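Chitinase A (Cycas revoluta, PDB 4MNK) probably hydrolyses chitin as a class V plant chitinase of glycoside hydrolase family 18, and is captured here with bound N-acetylglucosamine oligomers. Local coordinates at residues S244-N249 / K297-V302; N276-G281 / A293-D298. All coordinates share one frame; numbering follows the deposited sequence.

Contact 1 (S244-N249 / K297-V302); sequences SWLLKN and KDNVWV
W245 and W301 face each other across two antiparallel strands as a hydrogen-bonded pair. W301 N-H reaches W245 O at 3.1 Å, and W245 N meets W301 O at 2.8 Å, this second donor lying nearly along the C=O axis. Both indoles project from the same face of the sheet, side by side. The benzo carbons meet, CE3 of W245 lying 3.5 Å from CE3 of W301, with the six-membered rings inclined by 76°. The two first torsions differ: CG is anti to the backbone N in W301 (chi1 -165°) and beside it in W245, which brings the benzo carbons together from neighbouring strands. The indole nitrogens are engaged outside the pair, W245 NE1 by E199 O and W301 NE1 by V253 O. On the same side of the W301 indole as W245, but at its CB and CD1 end, L247 places CD2 3.8 Å from W301 CB.

The opposite face carries smaller groups. S244 CB sits beside V302 CB, and L246 CD2 approaches V300 CG2 at 4.0 Å; S244 OG bonds to P264 O. At the turn end of the pairing, L247 N donates to N299 O at 2.7 Å, the donor tilted 30° from the carbonyl plane. N299 ND2 lies 3.9 Å from L246 CD2 and donates to a water that in turn donates to L247 O, so the amide bridges back to the strand.

The type II' turn K297-V300 links strands 292-297 and 300-304 in a hairpin, and this contact joins its second strand to the far end of strand 234-247, so 300-304 lies between the two. Such an antiparallel extension fits the insertion domain carried on the TIM barrel of family 18 class V chitinases.

Contact 2 (N276-G281 / A293-D298); sequences NFIRGG and AYAYKD
A Schellman motif ends helix 271-279 where it lies across strand 292-297, in what is consistent with the alpha+beta insertion domain of class V family 18 chitinases. The motif is defined by G281 N bonding to I278 O and A282 N to F277 O, with G281 at positive phi. At these backbone angles a CB on G281 would collide with the carbonyl oxygen before it, which favours glycine; it would also crowd K297 CD.

F277 carries the apolar part. With CG anti to the backbone N (chi1 -172°), the ring extends from the helix to the strand and presents its edge: CE1 lies 3.6 Å from A295 O, which is near the ring plane. CZ reaches the backbone at K297 N, also 3.6 Å, while CE2 and CZ touch K297 CB. A295 points its CB toward the helix and meets two side chains at once, F277 CD1 and I278 CG1, each at 4.1 Å.

K297 passes the F277 side chain at an angle, touching the ring with CB, then bends at chi3 (92°), which turns its end back to the helix terminus. There CD packs 3.6 Å from G281 C. Cut back to an alanine, this position would probably leave G280 O and the water without their ammonium partner and open a gap beside G281, where CD now lies.

The ammonium has two partners within this contact. One is a water that donates to F277 O; the other is G280 O, 2.9 Å from K297 NZ, with the donor 45° out of the carbonyl plane.

Overall arrangement
Contacts 1 and 2 meet on the hairpin of strands 292-297 and 300-304, share K297 and D298, and have centres 10 Å apart. Contact 1 is partly buried, with five of its nine touching residues buried, and its order comes from backbone pairing plus large aromatic side chains. Contact 2 is a surface contact: the helix rests on the strand through F277 and I278 against A295, and a lysine reaches a carbonyl at the helix end. The two join directly, V302 N lying 2.9 Å from A295 O in a probable hydrogen bond. Y294 stacks on W301 across the hairpin's tryptophan face, whereas F277 packs on V300 at the face turned to the helix.

Contact 1 (S244-N249 / K297-V302)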
loop_
_atom_site.group_PDB
_atom_site.type_symbol
_atom_site.label_atom_id
_atom_site.label_comp_id
_atom_site.label_asym_id
_atom_site.label_seq_id
_atom_site.Cartn_x
_atom_site.Cartn_y
_atom_site.Cartn_z
ATOM N N SER A 244 1.660 13.580 11.228
ATOM C CA SER A 244 1.458 14.669 12.172
ATOM C C SER A 244 2.757 15.177 12.776
ATOM O O SER A 244 3.729 14.427 12.931
ATOM C CB SER A 244 0.513 14.227 13.288
ATOM O OG SER A 244 1.111 13.199 14.052
ATOM N N TRP A 245 2.735 16.457 13.133
ATOM C CA TRP A 245 3.855 17.146 13.753
ATOM C C TRP A 245 3.354 17.914 14.967
ATOM O O TRP A 245 2.167 18.251 15.057
ATOM C CB TRP A 245 4.421 18.195 12.801
ATOM C CG TRP A 245 5.262 17.741 11.648
ATOM C CD1 TRP A 245 6.627 17.729 11.588
ATOM C CD2 TRP A 245 4.803 17.324 10.357
ATOM N NE1 TRP A 245 7.045 17.303 10.353
ATOM C CE2 TRP A 245 5.946 17.046 9.577
ATOM C CE3 TRP A 245 3.536 17.133 9.791
ATOM C CZ2 TRP A 245 5.863 16.603 8.255
ATOM C CZ3 TRP A 245 3.455 16.682 8.475
ATOM C CH2 TRP A 245 4.613 16.422 7.725
ATOM N N LEU A 246 4.274 18.215 15.880
ATOM C CA LEU A 246 4.051 19.236 16.895
ATOM C C LEU A 246 4.683 20.532 16.404
ATOM O O LEU A 246 5.854 20.547 16.012
ATOM C CB LEU A 246 4.648 18.819 18.242
ATOM C CG LEU A 246 4.080 17.554 18.893
ATOM C CD1 LEU A 246 4.825 17.234 20.180
ATOM C CD2 LEU A 246 2.586 17.685 19.160
ATOM N N LEU A 247 3.902 21.609 16.409
ATOM C CA LEU A 247 4.362 22.904 15.916
ATOM C C LEU A 247 5.286 23.590 16.907
ATOM O O LEU A 247 5.076 23.518 18.121
ATOM C CB LEU A 247 3.173 23.815 15.603
ATOM C CG LEU A 247 2.224 23.373 14.487
ATOM C CD1 LEU A 247 0.974 24.231 14.493
ATOM C CD2 LEU A 247 2.903 23.418 13.125
ATOM N N LYS A 248 6.310 24.257 16.381
ATOM C CA LYS A 248 7.205 25.061 17.207
ATOM C C LYS A 248 6.470 26.287 17.749
ATOM O O LYS A 248 6.638 26.650 18.915
ATOM C CB LYS A 248 8.453 25.475 16.420
ATOM C CG LYS A 248 9.556 26.094 17.279
ATOM C CD LYS A 248 10.846 26.317 16.494
ATOM C CE LYS A 248 11.691 25.052 16.406
ATOM N NZ LYS A 248 12.938 25.269 15.618
ATOM N N ASN A 249 5.655 26.907 16.894
ATOM C CA ASN A 249 4.856 28.076 17.258
ATOM C C ASN A 249 3.418 27.928 16.774
ATOM O O ASN A 249 3.183 27.612 15.604
ATOM C CB ASN A 249 5.469 29.354 16.672
ATOM C CG ASN A 249 6.930 29.523 17.039
ATOM O OD1 ASN A 249 7.291 29.523 18.217
ATOM N ND2 ASN A 249 7.779 29.671 16.029
ATOM N N LYS A 297 -4.720 22.427 15.263
ATOM C CA LYS A 297 -5.321 22.984 16.462
ATOM C C LYS A 297 -4.206 23.106 17.482
ATOM O O LYS A 297 -3.455 22.155 17.697
ATOM C CB LYS A 297 -6.436 22.084 17.007
ATOM C CG LYS A 297 -7.284 22.771 18.081
ATOM C CD LYS A 297 -8.480 21.940 18.525
ATOM C CE LYS A 297 -8.151 21.076 19.726
ATOM N NZ LYS A 297 -9.350 20.352 20.248
ATOM N N ASP A 298 -4.097 24.280 18.098
ATOM C CA ASP A 298 -3.033 24.553 19.061
ATOM C C ASP A 298 -1.670 24.152 18.475
ATOM O O ASP A 298 -1.297 24.670 17.424
ATOM C CB ASP A 298 -3.354 23.906 20.415
ATOM C CG ASP A 298 -4.644 24.449 21.017
ATOM O OD1 ASP A 298 -4.854 25.681 20.957
ATOM O OD2 ASP A 298 -5.457 23.656 21.536
ATOM N N ASN A 299 -0.949 23.228 19.107
ATOM C CA ASN A 299 0.369 22.828 18.598
ATOM C C ASN A 299 0.393 21.553 17.742
ATOM O O ASN A 299 1.464 21.015 17.467
ATOM C CB ASN A 299 1.391 22.730 19.742
ATOM C CG ASN A 299 1.123 21.567 20.677
ATOM O OD1 ASN A 299 -0.024 21.171 20.892
ATOM N ND2 ASN A 299 2.190 21.015 21.246
ATOM N N VAL A 300 -0.774 21.074 17.314
ATOM C CA VAL A 300 -0.850 19.843 16.523
ATOM C C VAL A 300 -1.226 20.141 15.069
ATOM O O VAL A 300 -2.176 20.877 14.806
ATOM C CB VAL A 300 -1.821 18.811 17.161
ATOM C CG1 VAL A 300 -1.952 17.567 16.293
ATOM C CG2 VAL A 300 -1.349 18.425 18.558
ATOM N N TRP A 301 -0.468 19.562 14.141
ATOM C CA TRP A 301 -0.640 19.781 12.707
ATOM C C TRP A 301 -0.586 18.426 12.021
ATOM O O TRP A 301 0.314 17.631 12.291
ATOM C CB TRP A 301 0.507 20.651 12.197
ATOM C CG TRP A 301 0.355 21.291 10.835
ATOM C CD1 TRP A 301 0.003 22.585 10.587
ATOM C CD2 TRP A 301 0.612 20.696 9.550
ATOM N NE1 TRP A 301 0.007 22.833 9.237
ATOM C CE2 TRP A 301 0.378 21.693 8.575
ATOM C CE3 TRP A 301 1.011 19.421 9.127
ATOM C CZ2 TRP A 301 0.532 21.457 7.204
ATOM C CZ3 TRP A 301 1.156 19.187 7.755
ATOM C CH2 TRP A 301 0.918 20.201 6.815
ATOM N N VAL A 302 -1.535 18.160 11.131
ATOM C CA VAL A 302 -1.559 16.888 10.411
ATOM C C VAL A 302 -1.824 17.108 8.920
ATOM O O VAL A 302 -2.707 17.880 8.552
ATOM C CB VAL A 302 -2.570 15.882 11.049
ATOM C CG1 VAL A 302 -4.003 16.420 10.999
ATOM C CG2 VAL A 302 -2.470 14.501 10.391
HETATM O O HOH W 1 4.886 22.043 20.528
#

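Contact 2 (N276-G281 / A293-D298)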
loop_
_atom_site.group_PDB
_atom_site.type_symbol
_atom_site.label_atom_id
_atom_site.label_comp_id
_atom_site.label_asym_id
_atom_site.label_seq_id
_atom_site.Cartn_x
_atom_site.Cartn_y
_atom_site.Cartn_z
ATOM N N ASN A 276 -12.318 13.352 13.734
ATOM C CA ASN A 276 -12.546 13.685 15.142
ATOM C C ASN A 276 -11.805 14.964 15.535
ATOM O O ASN A 276 -12.353 15.816 16.233
ATOM C CB ASN A 276 -12.110 12.531 16.054
ATOM C CG ASN A 276 -12.940 11.269 15.862
ATOM O OD1 ASN A 276 -14.049 11.306 15.325
ATOM N ND2 ASN A 276 -12.402 10.143 16.313
ATOM N N PHE A 277 -10.563 15.083 15.068
ATOM C CA PHE A 277 -9.710 16.251 15.297
ATOM C C PHE A 277 -10.402 17.525 14.803
ATOM O O PHE A 277 -10.474 18.522 15.530
ATOM C CB PHE A 277 -8.372 16.010 14.584
ATOM C CG PHE A 277 -7.299 17.035 14.863
ATOM C CD1 PHE A 277 -6.552 17.550 13.808
ATOM C CD2 PHE A 277 -6.992 17.444 16.162
ATOM C CE1 PHE A 277 -5.531 18.474 14.032
ATOM C CE2 PHE A 277 -5.974 18.371 16.395
ATOM C CZ PHE A 277 -5.245 18.888 15.327
ATOM N N ILE A 278 -10.944 17.470 13.587
ATOM C CA ILE A 278 -11.665 18.595 12.988
ATOM C C ILE A 278 -12.963 18.911 13.745
ATOM O O ILE A 278 -13.247 20.075 14.043
ATOM C CB ILE A 278 -11.941 18.348 11.477
ATOM C CG1 ILE A 278 -10.623 18.306 10.692
ATOM C CG2 ILE A 278 -12.866 19.418 10.900
ATOM C CD1 ILE A 278 -10.723 17.635 9.335
ATOM N N ARG A 279 -13.747 17.881 14.062
ATOM C CA ARG A 279 -14.981 18.075 14.829
ATOM C C ARG A 279 -14.713 18.639 16.230
ATOM O O ARG A 279 -15.560 19.330 16.800
ATOM C CB ARG A 279 -15.805 16.784 14.890
ATOM C CG ARG A 279 -16.703 16.584 13.670
ATOM C CD ARG A 279 -17.608 15.368 13.806
ATOM N NE ARG A 279 -16.988 14.179 13.232
ATOM C CZ ARG A 279 -16.344 13.247 13.930
ATOM N NH1 ARG A 279 -15.813 12.210 13.300
ATOM N NH2 ARG A 279 -16.235 13.340 15.250
ATOM N N GLY A 280 -13.522 18.372 16.758
ATOM C CA GLY A 280 -13.099 18.897 18.048
ATOM C C GLY A 280 -12.449 20.270 17.999
ATOM O O GLY A 280 -11.912 20.735 19.005
ATOM N N GLY A 281 -12.487 20.918 16.837
ATOM C CA GLY A 281 -12.029 22.301 16.725
ATOM C C GLY A 281 -10.842 22.583 15.822
ATOM O O GLY A 281 -10.462 23.741 15.666
ATOM N N ALA A 293 -4.525 17.989 1.946
ATOM C CA ALA A 293 -5.177 18.717 3.020
ATOM C C ALA A 293 -4.293 18.741 4.251
ATOM O O ALA A 293 -3.399 17.904 4.412
ATOM C CB ALA A 293 -6.520 18.083 3.354
ATOM N N TYR A 294 -4.544 19.712 5.116
ATOM C CA TYR A 294 -3.974 19.689 6.447
ATOM C C TYR A 294 -4.950 20.263 7.454
ATOM O O TYR A 294 -5.891 20.971 7.090
ATOM C CB TYR A 294 -2.602 20.374 6.508
ATOM C CG TYR A 294 -2.539 21.830 6.097
ATOM C CD1 TYR A 294 -2.634 22.847 7.047
ATOM C CD2 TYR A 294 -2.323 22.191 4.768
ATOM C CE1 TYR A 294 -2.546 24.191 6.677
ATOM C CE2 TYR A 294 -2.234 23.530 4.387
ATOM C CZ TYR A 294 -2.347 24.521 5.346
ATOM O OH TYR A 294 -2.259 25.842 4.968
ATOM N N ALA A 295 -4.739 19.924 8.719
ATOM C CA ALA A 295 -5.583 20.412 9.795
ATOM C C ALA A 295 -4.722 20.703 11.005
ATOM O O ALA A 295 -3.736 20.009 11.258
ATOM C CB ALA A 295 -6.668 19.400 10.132
ATOM N N TYR A 296 -5.090 21.739 11.751
ATOM C CA TYR A 296 -4.309 22.139 12.911
ATOM C C TYR A 296 -5.187 22.648 14.041
ATOM O O TYR A 296 -6.256 23.214 13.809
ATOM C CB TYR A 296 -3.257 23.190 12.524
ATOM C CG TYR A 296 -3.847 24.482 11.998
ATOM C CD1 TYR A 296 -4.079 24.660 10.633
ATOM C CD2 TYR A 296 -4.187 25.520 12.866
ATOM C CE1 TYR A 296 -4.627 25.843 10.146
ATOM C CE2 TYR A 296 -4.740 26.703 12.390
ATOM C CZ TYR A 296 -4.957 26.856 11.032
ATOM O OH TYR A 296 -5.498 28.031 10.562
ATOM N N LYS A 297 -4.720 22.427 15.263
ATOM C CA LYS A 297 -5.321 22.984 16.462
ATOM C C LYS A 297 -4.206 23.106 17.482
ATOM O O LYS A 297 -3.455 22.155 17.697
ATOM C CB LYS A 297 -6.436 22.084 17.007
ATOM C CG LYS A 297 -7.284 22.771 18.081
ATOM C CD LYS A 297 -8.480 21.940 18.525
ATOM C CE LYS A 297 -8.151 21.076 19.726
ATOM N NZ LYS A 297 -9.350 20.352 20.248
ATOM N N ASP A 298 -4.097 24.280 18.098
ATOM C CA ASP A 298 -3.033 24.553 19.061
ATOM C C ASP A 298 -1.670 24.152 18.475
ATOM O O ASP A 298 -1.297 24.670 17.424
ATOM C CB ASP A 298 -3.354 23.906 20.415
ATOM C CG ASP A 298 -4.644 24.449 21.017
ATOM O OD1 ASP A 298 -4.854 25.681 20.957
ATOM O OD2 ASP A 298 -5.457 23.656 21.536
HETATM O O HOH W 2 -9.902 18.310 18.234
#